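Local coordinates for disease resistance protein RRS1 (Arabidopsis thaliana, PDB 5W3X) that binds the W box as a WRKY transcription factor, confers resistance to fungal and bacterial pathogens and, with RPS4, elicits a hypersensitive response, at residues T21-G26 against R41-F46; S33-G38 against V56-T61. All coordinates share one frame; numbering follows the deposited sequence.

Interaction 1: T21-G26 against R41-F46; sequences TWRKYG and RCAYKF. With ZN (zinc ion), chain G.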
# COMPACT_ATOMS: atom_id res chain seq x y z
N THR B 21 -12.43 -16.41 -18.66
CA THR B 21 -10.99 -16.25 -18.45
C THR B 21 -10.69 -15.03 -17.59
O THR B 21 -11.30 -13.97 -17.77
CB THR B 21 -10.24 -16.14 -19.78
OG1 THR B 21 -10.86 -15.15 -20.61
CG2 THR B 21 -10.25 -17.48 -20.51
N TRP B 22 -9.75 -15.18 -16.67
CA TRP B 22 -9.50 -14.19 -15.63
C TRP B 22 -8.01 -13.88 -15.43
O TRP B 22 -7.16 -14.73 -15.67
CB TRP B 22 -10.08 -14.68 -14.31
CG TRP B 22 -11.55 -15.05 -14.39
CD1 TRP B 22 -12.06 -16.30 -14.56
CD2 TRP B 22 -12.67 -14.17 -14.28
NE1 TRP B 22 -13.43 -16.25 -14.58
CE2 TRP B 22 -13.83 -14.96 -14.41
CE3 TRP B 22 -12.81 -12.79 -14.10
CZ2 TRP B 22 -15.11 -14.41 -14.36
CZ3 TRP B 22 -14.09 -12.25 -14.05
CH2 TRP B 22 -15.22 -13.06 -14.18
N ARG B 23 -7.72 -12.64 -15.02
CA ARG B 23 -6.37 -12.24 -14.61
C ARG B 23 -6.44 -11.69 -13.18
O ARG B 23 -7.50 -11.26 -12.73
CB ARG B 23 -5.77 -11.19 -15.56
CG ARG B 23 -5.69 -11.65 -17.03
CD ARG B 23 -4.72 -12.81 -17.24
NE ARG B 23 -5.08 -13.56 -18.45
CZ ARG B 23 -4.66 -13.24 -19.67
NH1 ARG B 23 -3.87 -12.19 -19.85
NH2 ARG B 23 -5.04 -13.96 -20.72
N LYS B 24 -5.32 -11.72 -12.47
CA LYS B 24 -5.28 -11.32 -11.07
C LYS B 24 -5.41 -9.81 -10.87
O LYS B 24 -4.89 -9.01 -11.65
CB LYS B 24 -3.99 -11.82 -10.44
CG LYS B 24 -4.11 -12.15 -8.97
CD LYS B 24 -5.12 -13.25 -8.73
CE LYS B 24 -5.28 -13.55 -7.25
NZ LYS B 24 -4.05 -14.14 -6.65
N TYR B 25 -6.11 -9.42 -9.80
CA TYR B 25 -6.20 -8.02 -9.42
C TYR B 25 -5.61 -7.82 -8.02
O TYR B 25 -4.93 -6.83 -7.75
CB TYR B 25 -7.65 -7.54 -9.45
CG TYR B 25 -7.83 -6.08 -9.07
CD1 TYR B 25 -8.02 -5.70 -7.75
CD2 TYR B 25 -7.77 -5.08 -10.04
CE1 TYR B 25 -8.17 -4.36 -7.40
CE2 TYR B 25 -7.92 -3.74 -9.71
CZ TYR B 25 -8.13 -3.38 -8.39
OH TYR B 25 -8.27 -2.05 -8.07
N GLY B 26 -5.87 -8.77 -7.14
CA GLY B 26 -5.42 -8.62 -5.77
C GLY B 26 -5.41 -9.93 -5.01
O GLY B 26 -5.93 -10.94 -5.48
N ARG B 41 -10.22 -9.96 -12.39
CA ARG B 41 -10.96 -9.16 -13.38
C ARG B 41 -10.85 -9.92 -14.69
O ARG B 41 -10.06 -10.85 -14.77
CB ARG B 41 -10.38 -7.74 -13.46
CG ARG B 41 -8.86 -7.66 -13.68
CD ARG B 41 -8.48 -7.58 -15.17
NE ARG B 41 -7.06 -7.31 -15.37
CZ ARG B 41 -6.38 -7.64 -16.46
NH1 ARG B 41 -6.99 -8.26 -17.46
NH2 ARG B 41 -5.09 -7.35 -16.55
N CYS B 42 -11.69 -9.61 -15.68
CA CYS B 42 -11.70 -10.39 -16.93
C CYS B 42 -10.44 -10.26 -17.79
O CYS B 42 -9.82 -9.20 -17.85
CB CYS B 42 -12.91 -10.01 -17.79
SG CYS B 42 -13.02 -11.04 -19.30
N ALA B 43 -10.06 -11.34 -18.46
CA ALA B 43 -8.91 -11.30 -19.36
C ALA B 43 -9.14 -10.35 -20.54
O ALA B 43 -8.18 -9.96 -21.21
CB ALA B 43 -8.60 -12.70 -19.87
N TYR B 44 -10.39 -9.97 -20.79
CA TYR B 44 -10.71 -9.06 -21.88
C TYR B 44 -11.13 -7.68 -21.37
O TYR B 44 -11.86 -6.96 -22.04
CB TYR B 44 -11.83 -9.65 -22.75
CG TYR B 44 -11.51 -11.02 -23.28
CD1 TYR B 44 -10.68 -11.19 -24.39
CD2 TYR B 44 -12.01 -12.16 -22.66
CE1 TYR B 44 -10.37 -12.46 -24.87
CE2 TYR B 44 -11.71 -13.43 -23.13
CZ TYR B 44 -10.89 -13.58 -24.23
OH TYR B 44 -10.60 -14.84 -24.69
N LYS B 45 -10.62 -7.31 -20.20
CA LYS B 45 -10.89 -5.99 -19.66
C LYS B 45 -10.34 -4.90 -20.56
O LYS B 45 -10.97 -3.87 -20.76
CB LYS B 45 -10.28 -5.84 -18.26
CG LYS B 45 -10.42 -4.43 -17.68
CD LYS B 45 -9.91 -4.38 -16.24
CE LYS B 45 -10.09 -3.00 -15.64
NZ LYS B 45 -11.49 -2.54 -15.78
N PHE B 46 -9.15 -5.12 -21.09
CA PHE B 46 -8.45 -4.10 -21.86
C PHE B 46 -8.91 -4.11 -23.31
O PHE B 46 -9.30 -3.08 -23.86
CB PHE B 46 -6.94 -4.32 -21.74
CG PHE B 46 -6.10 -3.34 -22.52
CD1 PHE B 46 -6.06 -2.00 -22.16
CD2 PHE B 46 -5.32 -3.77 -23.58
CE1 PHE B 46 -5.28 -1.10 -22.86
CE2 PHE B 46 -4.53 -2.88 -24.29
CZ PHE B 46 -4.51 -1.54 -23.93
ZN ZN G . -15.22 -10.53 -19.78

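Interaction 2: S33-G38 against V56-T61; sequences SRFPRG and VQRSET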
# COMPACT_ATOMS: atom_id res chain seq x y z
N SER B 33 -10.75 -13.04 9.28
CA SER B 33 -10.74 -14.29 8.53
C SER B 33 -9.39 -14.99 8.56
O SER B 33 -8.34 -14.35 8.56
CB SER B 33 -11.15 -14.04 7.07
OG SER B 33 -11.18 -15.26 6.34
N ARG B 34 -9.43 -16.31 8.56
CA ARG B 34 -8.22 -17.11 8.55
C ARG B 34 -7.72 -17.24 7.11
O ARG B 34 -6.56 -17.53 6.87
CB ARG B 34 -8.46 -18.49 9.18
CG ARG B 34 -8.52 -18.44 10.71
CD ARG B 34 -9.38 -19.51 11.35
NE ARG B 34 -9.12 -20.85 10.85
CZ ARG B 34 -10.05 -21.64 10.32
NH1 ARG B 34 -11.31 -21.21 10.22
NH2 ARG B 34 -9.74 -22.86 9.90
N PHE B 35 -8.61 -16.97 6.16
CA PHE B 35 -8.30 -17.18 4.76
C PHE B 35 -8.30 -15.88 3.95
O PHE B 35 -9.18 -15.04 4.13
CB PHE B 35 -9.28 -18.17 4.15
CG PHE B 35 -9.33 -19.48 4.88
CD1 PHE B 35 -8.33 -20.41 4.70
CD2 PHE B 35 -10.38 -19.77 5.74
CE1 PHE B 35 -8.37 -21.63 5.37
CE2 PHE B 35 -10.42 -20.98 6.42
CZ PHE B 35 -9.41 -21.91 6.23
N PRO B 36 -7.32 -15.73 3.05
CA PRO B 36 -7.16 -14.52 2.24
C PRO B 36 -8.21 -14.43 1.14
O PRO B 36 -8.76 -15.46 0.73
CB PRO B 36 -5.77 -14.69 1.64
CG PRO B 36 -5.61 -16.16 1.53
CD PRO B 36 -6.29 -16.73 2.74
N ARG B 37 -8.49 -13.22 0.69
CA ARG B 37 -9.38 -13.01 -0.44
C ARG B 37 -8.60 -12.74 -1.72
O ARG B 37 -7.63 -11.97 -1.73
CB ARG B 37 -10.34 -11.85 -0.15
CG ARG B 37 -11.29 -11.53 -1.29
CD ARG B 37 -12.32 -10.51 -0.83
NE ARG B 37 -12.91 -10.93 0.43
CZ ARG B 37 -13.58 -10.12 1.25
NH1 ARG B 37 -14.09 -10.60 2.38
NH2 ARG B 37 -13.74 -8.84 0.94
N GLY B 38 -9.01 -13.40 -2.80
CA GLY B 38 -8.43 -13.19 -4.11
C GLY B 38 -9.35 -12.37 -5.00
O GLY B 38 -10.57 -12.58 -5.02
N VAL B 56 -12.90 -14.29 -4.61
CA VAL B 56 -12.87 -15.67 -4.15
C VAL B 56 -12.29 -15.75 -2.75
O VAL B 56 -11.19 -15.25 -2.51
CB VAL B 56 -12.04 -16.55 -5.08
CG1 VAL B 56 -11.96 -17.96 -4.54
CG2 VAL B 56 -12.60 -16.53 -6.51
N GLN B 57 -13.03 -16.36 -1.83
CA GLN B 57 -12.54 -16.49 -0.46
C GLN B 57 -13.05 -17.76 0.20
O GLN B 57 -14.26 -17.97 0.29
CB GLN B 57 -12.94 -15.27 0.37
CG GLN B 57 -12.41 -15.32 1.80
CD GLN B 57 -12.55 -14.00 2.51
OE1 GLN B 57 -13.21 -13.08 2.02
NE2 GLN B 57 -11.93 -13.89 3.68
N ARG B 58 -12.12 -18.60 0.66
CA ARG B 58 -12.45 -19.81 1.41
C ARG B 58 -13.18 -19.43 2.69
O ARG B 58 -12.77 -18.51 3.40
CB ARG B 58 -11.17 -20.61 1.70
CG ARG B 58 -11.35 -21.85 2.56
CD ARG B 58 -10.79 -23.11 1.88
NE ARG B 58 -9.58 -22.85 1.10
CZ ARG B 58 -9.13 -23.65 0.14
NH1 ARG B 58 -9.81 -24.74 -0.19
NH2 ARG B 58 -8.01 -23.35 -0.52
N SER B 59 -14.28 -20.12 2.98
CA SER B 59 -15.16 -19.71 4.07
C SER B 59 -14.53 -19.89 5.44
O SER B 59 -13.94 -20.92 5.74
CB SER B 59 -16.47 -20.50 4.03
OG SER B 59 -17.27 -20.18 5.16
N GLU B 60 -14.67 -18.86 6.27
CA GLU B 60 -14.15 -18.88 7.63
C GLU B 60 -14.82 -19.98 8.45
O GLU B 60 -14.15 -20.86 9.00
CB GLU B 60 -14.34 -17.52 8.30
CG GLU B 60 -14.01 -17.49 9.78
CD GLU B 60 -12.52 -17.49 10.06
OE1 GLU B 60 -11.73 -17.60 9.10
OE2 GLU B 60 -12.14 -17.39 11.25
N THR B 61 -16.15 -19.92 8.52
CA THR B 61 -16.92 -20.85 9.34
C THR B 61 -16.80 -22.31 8.90
O THR B 61 -16.50 -23.19 9.70
CB THR B 61 -18.41 -20.45 9.35
OG1 THR B 61 -18.90 -20.39 8.00
CG2 THR B 61 -18.60 -19.09 10.00
O HOH W 1 -8.98 -18.14 0.54

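Interaction 1: T21-G26 against R41-F46
Arg23 and Arg41 form an antiparallel hydrogen-bonded pair, with Arg23 N to Arg41 O and Arg41 N to Arg23 O both at 3.0 Å and both nearly straight. This is the first hairpin of the WRKY domain, strands 22-28 and 37-42, at the end that carries the zinc site. Strand 22-28 holds the WRKYGQK signature and probably enters the DNA major groove, as in WRKY relatives. Two residues along, past the non-hydrogen-bonded pair Trp22-Cys42, Ala43 N donates to Thr21 O from above the carbonyl plane. A type I turn runs from Cys42 to Lys45. The Arg23 and Arg41 side chains lie on one face of the sheet. Arg41 turns its guanidinium over Arg23, so that Arg23 CB sits 3.6 Å above the centre of the plane. Lys45 N closes the turn on Cys42 O; Arg41 NH1 adds a second bond from the opposite face at 3.0 Å, in its own guanidinium plane. Arg41 NE makes a hydrogen bond to a polar side chain of the chain of another protein. The Arg23 guanidinium has Ala43 CB over one face. Trp22 points away from the second strand, but its ring edge returns to it, with CE3 3.4 Å from Arg41 O. Thr21 OG1 is buried against Ala43 CB and Tyr44 CE2, and it has no polar partner. Cys42 SG stands anti to the backbone N (chi1 -176°). It binds the zinc ion at 2.3 Å, with Cys50, His74 and His76 completing the site. The same sulfur accepts a hydrogen bond from Tyr44 N at 3.2 Å.

Interaction 2: S33-G38 against V56-T61
Gln57 has CG anti to the backbone N (chi1 -177°) and runs out extended, which carries its amide across to Phe35 and Arg37. Glu60 starts the same way but bends at chi2 (75°), and this turns its carboxylate to the backbone of Arg34. The site is the sheet end of the WRKY domain far from the zinc. Gly38 and Val56 pair by two backbone bonds where strands 37-42 and 53-58 meet. Beyond that pair, a water joins Pro36 O to Arg58 N, and side chains take over from the backbone ladder. Arg34 N donates to Glu60 OE1 at 2.7 Å on the syn side, 31° out of the carboxylate plane. Arg34 NH1 reaches Glu60 O only weakly, and its salt bridge to OE1 is long. The Phe35 ring is sandwiched. Arg58 CG makes a CH-pi contact over its centre, 3.8 Å from the centroid, and Arg34 CB lies over the opposite face near the rim. Arg37 grips Gln57 OE1 side-on through somewhat bent bonds, NE and NH1 each 2.7 Å away. NH1 lies in the amide plane, NE above it. Gln57 NE2 bonds weakly to Phe35 O. Arg37 probably polarises this amide and fixes its rotation.

From the N terminus, the chain enters strand 22-28 through residues 21-26 and turns back through residues 33-38 into strand 37-42. Interaction 1 closes the loop between residues 26 and 41, where strand 37-42 ends at the zinc site. The chain then passes helix 45-48 and returns along strand 53-58. Interaction 2 closes the loop between residues 38 and 56 at the far end of the sheet. The two closures cross, because their segments alternate along the sequence. Strand 37-42 serves both, pairing with 22-28 in interaction 1 and with 53-58 in interaction 2. Their centres are about 20 Å apart, on opposite sides of the chain's centre.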